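Local coordinates for protein type I modular polyketide synthase (Streptomyces albus subsp. albus, PDB 6IYT) that probably selects an extender unit such as ethylmalonyl-CoA and transfers its acyl group onto the acyl carrier protein during salinomycin chain building, at residues A[34-46]-A[445-457]. Sequence-based numbering, arbitrary orientation.
Sequences PALFSGDPLVPWI and LDWTAVFAGRGAK
A small hydrophobic core joins the N-terminal arm and first strand, 34-46, to the loop 445-457 near the C-terminal end of the chain. W447 packs on I46 and P44, and F451 on P44 and V43. The I46 methyl CG2 sits over one face of the W447 indole, 3.9 Å from the centroid of the five-membered ring, as a CH-pi contact. Its other branch ends in CD1, 3.7 Å from W447 CD1. L445 CD2 covers the opposite indole face. P44 touches both aromatic residues: its CB is 3.7 Å from W447 CZ3, and its CD touches F451 CZ and V450 CG1. With chi1 at -175°, V43 turns CG1 away from its own N and against the edge of the F451 ring, 3.6 Å from CE1. V450 divides its branches, CG1 to P44 and the edge of the F37 ring, CG2 to L36 CD2.

The strand 43-49 is an outer strand of the three-stranded antiparallel sheet and pairs with 90-96. The contact brings the start and end of the chain together beside this sheet, probably part of the linker subdomain. Helix 428-439 also lines the core, where W439 packs edge-to-face with W447.

Two waters bridge the backbones of 34-46 and 445-457. One links L36 N to A449 O. The other accepts from F37 N and is close to both V450 O and A452 O, 2.8 Å from the latter.

A type II turn runs from F451 to R454, which closes it. Bends at chi2 (-65°) and chi3 (-51°) bring one guanidinium face over P41 CD, which lies off its centre, 3.3 Å from R454 NH1. NH1 also gives a weak hydrogen bond to P41 O, and D40 OD1 forms a long salt bridge with NH2.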
loop_
_atom_site.group_PDB
_atom_site.type_symbol
_atom_site.label_atom_id
_atom_site.label_comp_id
_atom_site.label_asym_id
_atom_site.label_seq_id
_atom_site.Cartn_x
_atom_site.Cartn_y
_atom_site.Cartn_z
ATOM N N PRO A 34 15.968 9.016 12.512
ATOM C CA PRO A 34 15.970 9.580 11.164
ATOM C C PRO A 34 14.754 10.466 10.984
ATOM O O PRO A 34 13.684 10.163 11.502
ATOM C CB PRO A 34 15.895 8.344 10.241
ATOM C CG PRO A 34 15.849 7.140 11.154
ATOM C CD PRO A 34 16.314 7.589 12.500
ATOM N N ALA A 35 14.927 11.557 10.277
ATOM C CA ALA A 35 13.817 12.460 10.005
ATOM C C ALA A 35 12.952 11.828 8.936
ATOM O O ALA A 35 13.470 11.171 8.043
ATOM C CB ALA A 35 14.344 13.797 9.511
ATOM N N LEU A 36 11.680 12.221 8.897
ATOM C CA LEU A 36 10.814 11.842 7.795
ATOM C C LEU A 36 11.328 12.382 6.462
ATOM O O LEU A 36 11.383 11.649 5.488
ATOM C CB LEU A 36 9.352 12.288 8.045
ATOM C CG LEU A 36 8.366 12.013 6.896
ATOM C CD1 LEU A 36 8.321 10.542 6.529
ATOM C CD2 LEU A 36 6.962 12.486 7.256
ATOM N N PHE A 37 11.704 13.674 6.427
ATOM C CA PHE A 37 12.247 14.295 5.213
ATOM C C PHE A 37 13.591 14.978 5.490
ATOM O O PHE A 37 13.792 15.555 6.572
ATOM C CB PHE A 37 11.261 15.315 4.658
ATOM C CG PHE A 37 9.928 14.731 4.295
ATOM C CD1 PHE A 37 9.836 13.753 3.334
ATOM C CD2 PHE A 37 8.781 15.173 4.898
ATOM C CE1 PHE A 37 8.611 13.253 2.947
ATOM C CE2 PHE A 37 7.545 14.648 4.541
ATOM C CZ PHE A 37 7.469 13.677 3.574
ATOM N N SER A 38 14.474 14.951 4.494
ATOM C CA SER A 38 15.710 15.717 4.532
ATOM C C SER A 38 15.643 16.902 3.565
ATOM O O SER A 38 14.743 17.001 2.742
ATOM C CB SER A 38 16.872 14.825 4.126
ATOM O OG SER A 38 16.603 14.249 2.852
ATOM N N GLY A 39 16.623 17.792 3.666
ATOM C CA GLY A 39 16.710 18.949 2.761
ATOM C C GLY A 39 15.562 19.939 2.919
ATOM O O GLY A 39 15.153 20.270 4.041
ATOM N N ASP A 40 14.986 20.341 1.785
ATOM C CA ASP A 40 14.041 21.463 1.741
ATOM C C ASP A 40 12.799 21.088 0.928
ATOM O O ASP A 40 12.513 21.694 -0.095
ATOM C CB ASP A 40 14.709 22.687 1.129
ATOM C CG ASP A 40 15.699 23.334 2.070
ATOM O OD1 ASP A 40 15.315 23.627 3.216
ATOM O OD2 ASP A 40 16.868 23.521 1.672
ATOM N N PRO A 41 12.073 20.079 1.393
ATOM C CA PRO A 41 10.853 19.656 0.752
ATOM C C PRO A 41 9.736 20.723 0.897
ATOM O O PRO A 41 9.814 21.613 1.749
ATOM C CB PRO A 41 10.490 18.398 1.531
ATOM C CG PRO A 41 10.949 18.707 2.915
ATOM C CD PRO A 41 12.189 19.549 2.764
ATOM N N LEU A 42 8.660 20.528 0.196
ATOM C CA LEU A 42 7.509 21.315 0.432
ATOM C C LEU A 42 6.937 21.045 1.820
ATOM O O LEU A 42 7.271 20.045 2.471
ATOM C CB LEU A 42 6.456 21.114 -0.686
ATOM C CG LEU A 42 5.589 19.884 -0.697
ATOM C CD1 LEU A 42 4.581 19.966 -1.828
ATOM C CD2 LEU A 42 6.432 18.645 -0.833
ATOM N N VAL A 43 6.085 21.965 2.254
ATOM C CA VAL A 43 5.610 22.081 3.634
ATOM C C VAL A 43 4.075 21.890 3.572
ATOM O O VAL A 43 3.462 22.452 2.686
ATOM C CB VAL A 43 5.838 23.561 4.098
ATOM C CG1 VAL A 43 5.480 23.741 5.540
ATOM C CG2 VAL A 43 7.274 23.999 3.792
ATOM N N PRO A 44 3.465 21.268 4.613
ATOM C CA PRO A 44 2.010 21.341 4.782
ATOM C C PRO A 44 1.586 22.422 5.753
ATOM O O PRO A 44 2.185 22.590 6.793
ATOM C CB PRO A 44 1.672 19.971 5.361
ATOM C CG PRO A 44 2.827 19.674 6.257
ATOM C CD PRO A 44 4.051 20.275 5.534
ATOM N N TRP A 45 0.526 23.149 5.400
ATOM C CA TRP A 45 -0.169 24.012 6.320
ATOM C C TRP A 45 -1.543 23.382 6.596
ATOM O O TRP A 45 -2.377 23.285 5.673
ATOM C CB TRP A 45 -0.396 25.386 5.687
ATOM C CG TRP A 45 0.758 26.291 5.707
ATOM C CD1 TRP A 45 2.041 26.005 6.134
ATOM C CD2 TRP A 45 0.750 27.677 5.353
ATOM N NE1 TRP A 45 2.838 27.114 5.982
ATOM C CE2 TRP A 45 2.067 28.156 5.515
ATOM C CE3 TRP A 45 -0.251 28.565 4.892
ATOM C CZ2 TRP A 45 2.417 29.484 5.231
ATOM C CZ3 TRP A 45 0.085 29.863 4.636
ATOM C CH2 TRP A 45 1.412 30.321 4.807
ATOM N N ILE A 46 -1.756 22.898 7.817
ATOM C CA ILE A 46 -2.995 22.216 8.137
ATOM C C ILE A 46 -3.938 23.195 8.825
ATOM O O ILE A 46 -3.487 24.119 9.456
ATOM C CB ILE A 46 -2.802 20.950 8.987
ATOM C CG1 ILE A 46 -2.408 21.293 10.403
ATOM C CG2 ILE A 46 -1.752 20.042 8.354
ATOM C CD1 ILE A 46 -2.349 20.091 11.292
ATOM N N LEU A 445 -2.924 11.859 13.228
ATOM C CA LEU A 445 -1.643 11.905 12.529
ATOM C C LEU A 445 -0.750 13.019 13.095
ATOM O O LEU A 445 -1.195 14.151 13.266
ATOM C CB LEU A 445 -1.891 12.145 11.026
ATOM C CG LEU A 445 -0.744 11.769 10.093
ATOM C CD1 LEU A 445 -1.294 11.206 8.763
ATOM C CD2 LEU A 445 0.150 12.979 9.836
ATOM N N ASP A 446 0.504 12.693 13.384
ATOM C CA ASP A 446 1.363 13.618 14.111
ATOM C C ASP A 446 2.129 14.489 13.155
ATOM O O ASP A 446 3.256 14.159 12.746
ATOM C CB ASP A 446 2.310 12.859 15.025
ATOM C CG ASP A 446 3.267 13.759 15.727
ATOM O OD1 ASP A 446 3.024 14.987 15.732
ATOM O OD2 ASP A 446 4.343 13.269 16.114
ATOM N N TRP A 447 1.451 15.519 12.675
ATOM C CA TRP A 447 1.996 16.424 11.697
ATOM C C TRP A 447 3.262 17.121 12.169
ATOM O O TRP A 447 4.080 17.523 11.364
ATOM C CB TRP A 447 0.966 17.450 11.347
ATOM C CG TRP A 447 -0.119 16.918 10.471
ATOM C CD1 TRP A 447 -1.361 16.577 10.849
ATOM C CD2 TRP A 447 -0.062 16.745 9.060
ATOM N NE1 TRP A 447 -2.087 16.174 9.775
ATOM C CE2 TRP A 447 -1.314 16.271 8.653
ATOM C CE3 TRP A 447 0.910 16.979 8.097
ATOM C CZ2 TRP A 447 -1.586 15.918 7.341
ATOM C CZ3 TRP A 447 0.625 16.667 6.783
ATOM C CH2 TRP A 447 -0.647 16.211 6.408
ATOM N N THR A 448 3.415 17.285 13.473
ATOM C CA THR A 448 4.643 17.888 14.010
ATOM C C THR A 448 5.898 17.109 13.571
ATOM O O THR A 448 6.951 17.702 13.319
ATOM C CB THR A 448 4.588 17.954 15.534
ATOM O OG1 THR A 448 3.552 18.876 15.924
ATOM C CG2 THR A 448 5.920 18.390 16.099
ATOM N N ALA A 449 5.767 15.801 13.426
ATOM C CA ALA A 449 6.897 14.960 13.036
ATOM C C ALA A 449 7.384 15.247 11.602
ATOM O O ALA A 449 8.547 15.022 11.272
ATOM C CB ALA A 449 6.538 13.486 13.199
ATOM N N VAL A 450 6.516 15.802 10.760
ATOM C CA VAL A 450 6.916 16.214 9.423
ATOM C C VAL A 450 8.035 17.267 9.460
ATOM O O VAL A 450 8.820 17.377 8.523
ATOM C CB VAL A 450 5.689 16.763 8.623
ATOM C CG1 VAL A 450 6.120 17.431 7.357
ATOM C CG2 VAL A 450 4.726 15.637 8.333
ATOM N N PHE A 451 8.066 18.075 10.521
ATOM C CA PHE A 451 8.971 19.186 10.587
ATOM C C PHE A 451 10.303 18.852 11.282
ATOM O O PHE A 451 11.178 19.730 11.409
ATOM C CB PHE A 451 8.301 20.370 11.277
ATOM C CG PHE A 451 7.144 20.922 10.519
ATOM C CD1 PHE A 451 7.349 21.809 9.460
ATOM C CD2 PHE A 451 5.865 20.433 10.740
ATOM C CE1 PHE A 451 6.300 22.192 8.653
ATOM C CE2 PHE A 451 4.810 20.832 9.939
ATOM C CZ PHE A 451 5.021 21.716 8.916
ATOM N N ALA A 452 10.502 17.583 11.612
ATOM C CA ALA A 452 11.766 17.136 12.244
ATOM C C ALA A 452 12.953 17.495 11.356
ATOM O O ALA A 452 12.920 17.275 10.133
ATOM C CB ALA A 452 11.731 15.653 12.501
ATOM N N GLY A 453 13.912 18.226 11.945
ATOM C CA GLY A 453 15.172 18.532 11.283
ATOM C C GLY A 453 15.144 19.812 10.467
ATOM O O GLY A 453 16.130 20.153 9.810
ATOM N N ARG A 454 13.984 20.469 10.395
ATOM C CA ARG A 454 13.844 21.631 9.503
ATOM C C ARG A 454 14.299 22.918 10.194
ATOM O O ARG A 454 14.277 23.982 9.585
ATOM C CB ARG A 454 12.401 21.790 9.043
ATOM C CG ARG A 454 11.835 20.588 8.286
ATOM C CD ARG A 454 12.555 20.357 6.947
ATOM N NE ARG A 454 12.626 21.575 6.132
ATOM C CZ ARG A 454 11.684 21.982 5.266
ATOM N NH1 ARG A 454 10.583 21.253 5.049
ATOM N NH2 ARG A 454 11.882 23.089 4.553
ATOM N N GLY A 455 14.504 22.833 11.498
ATOM C CA GLY A 455 14.873 23.995 12.304
ATOM C C GLY A 455 13.742 24.997 12.487
ATOM O O GLY A 455 13.980 26.198 12.534
ATOM N N ALA A 456 12.499 24.502 12.500
ATOM C CA ALA A 456 11.305 25.358 12.650
ATOM C C ALA A 456 11.115 25.838 14.096
ATOM O O ALA A 456 11.632 25.225 15.049
ATOM C CB ALA A 456 10.055 24.612 12.184
ATOM N N LYS A 457 10.391 26.940 14.259
ATOM C CA LYS A 457 9.996 27.408 15.592
ATOM C C LYS A 457 8.575 27.918 15.551
ATOM O O LYS A 457 8.095 28.373 14.495
ATOM C CB LYS A 457 10.913 28.528 16.064
ATOM C CG LYS A 457 11.182 29.585 15.003
ATOM C CD LYS A 457 11.980 30.760 15.560
ATOM C CE LYS A 457 11.053 31.852 16.080
ATOM N NZ LYS A 457 11.541 32.453 17.359
HETATM O O HOH W 1 10.274 12.899 11.453
HETATM O O HOH W 2 11.195 15.564 8.649
#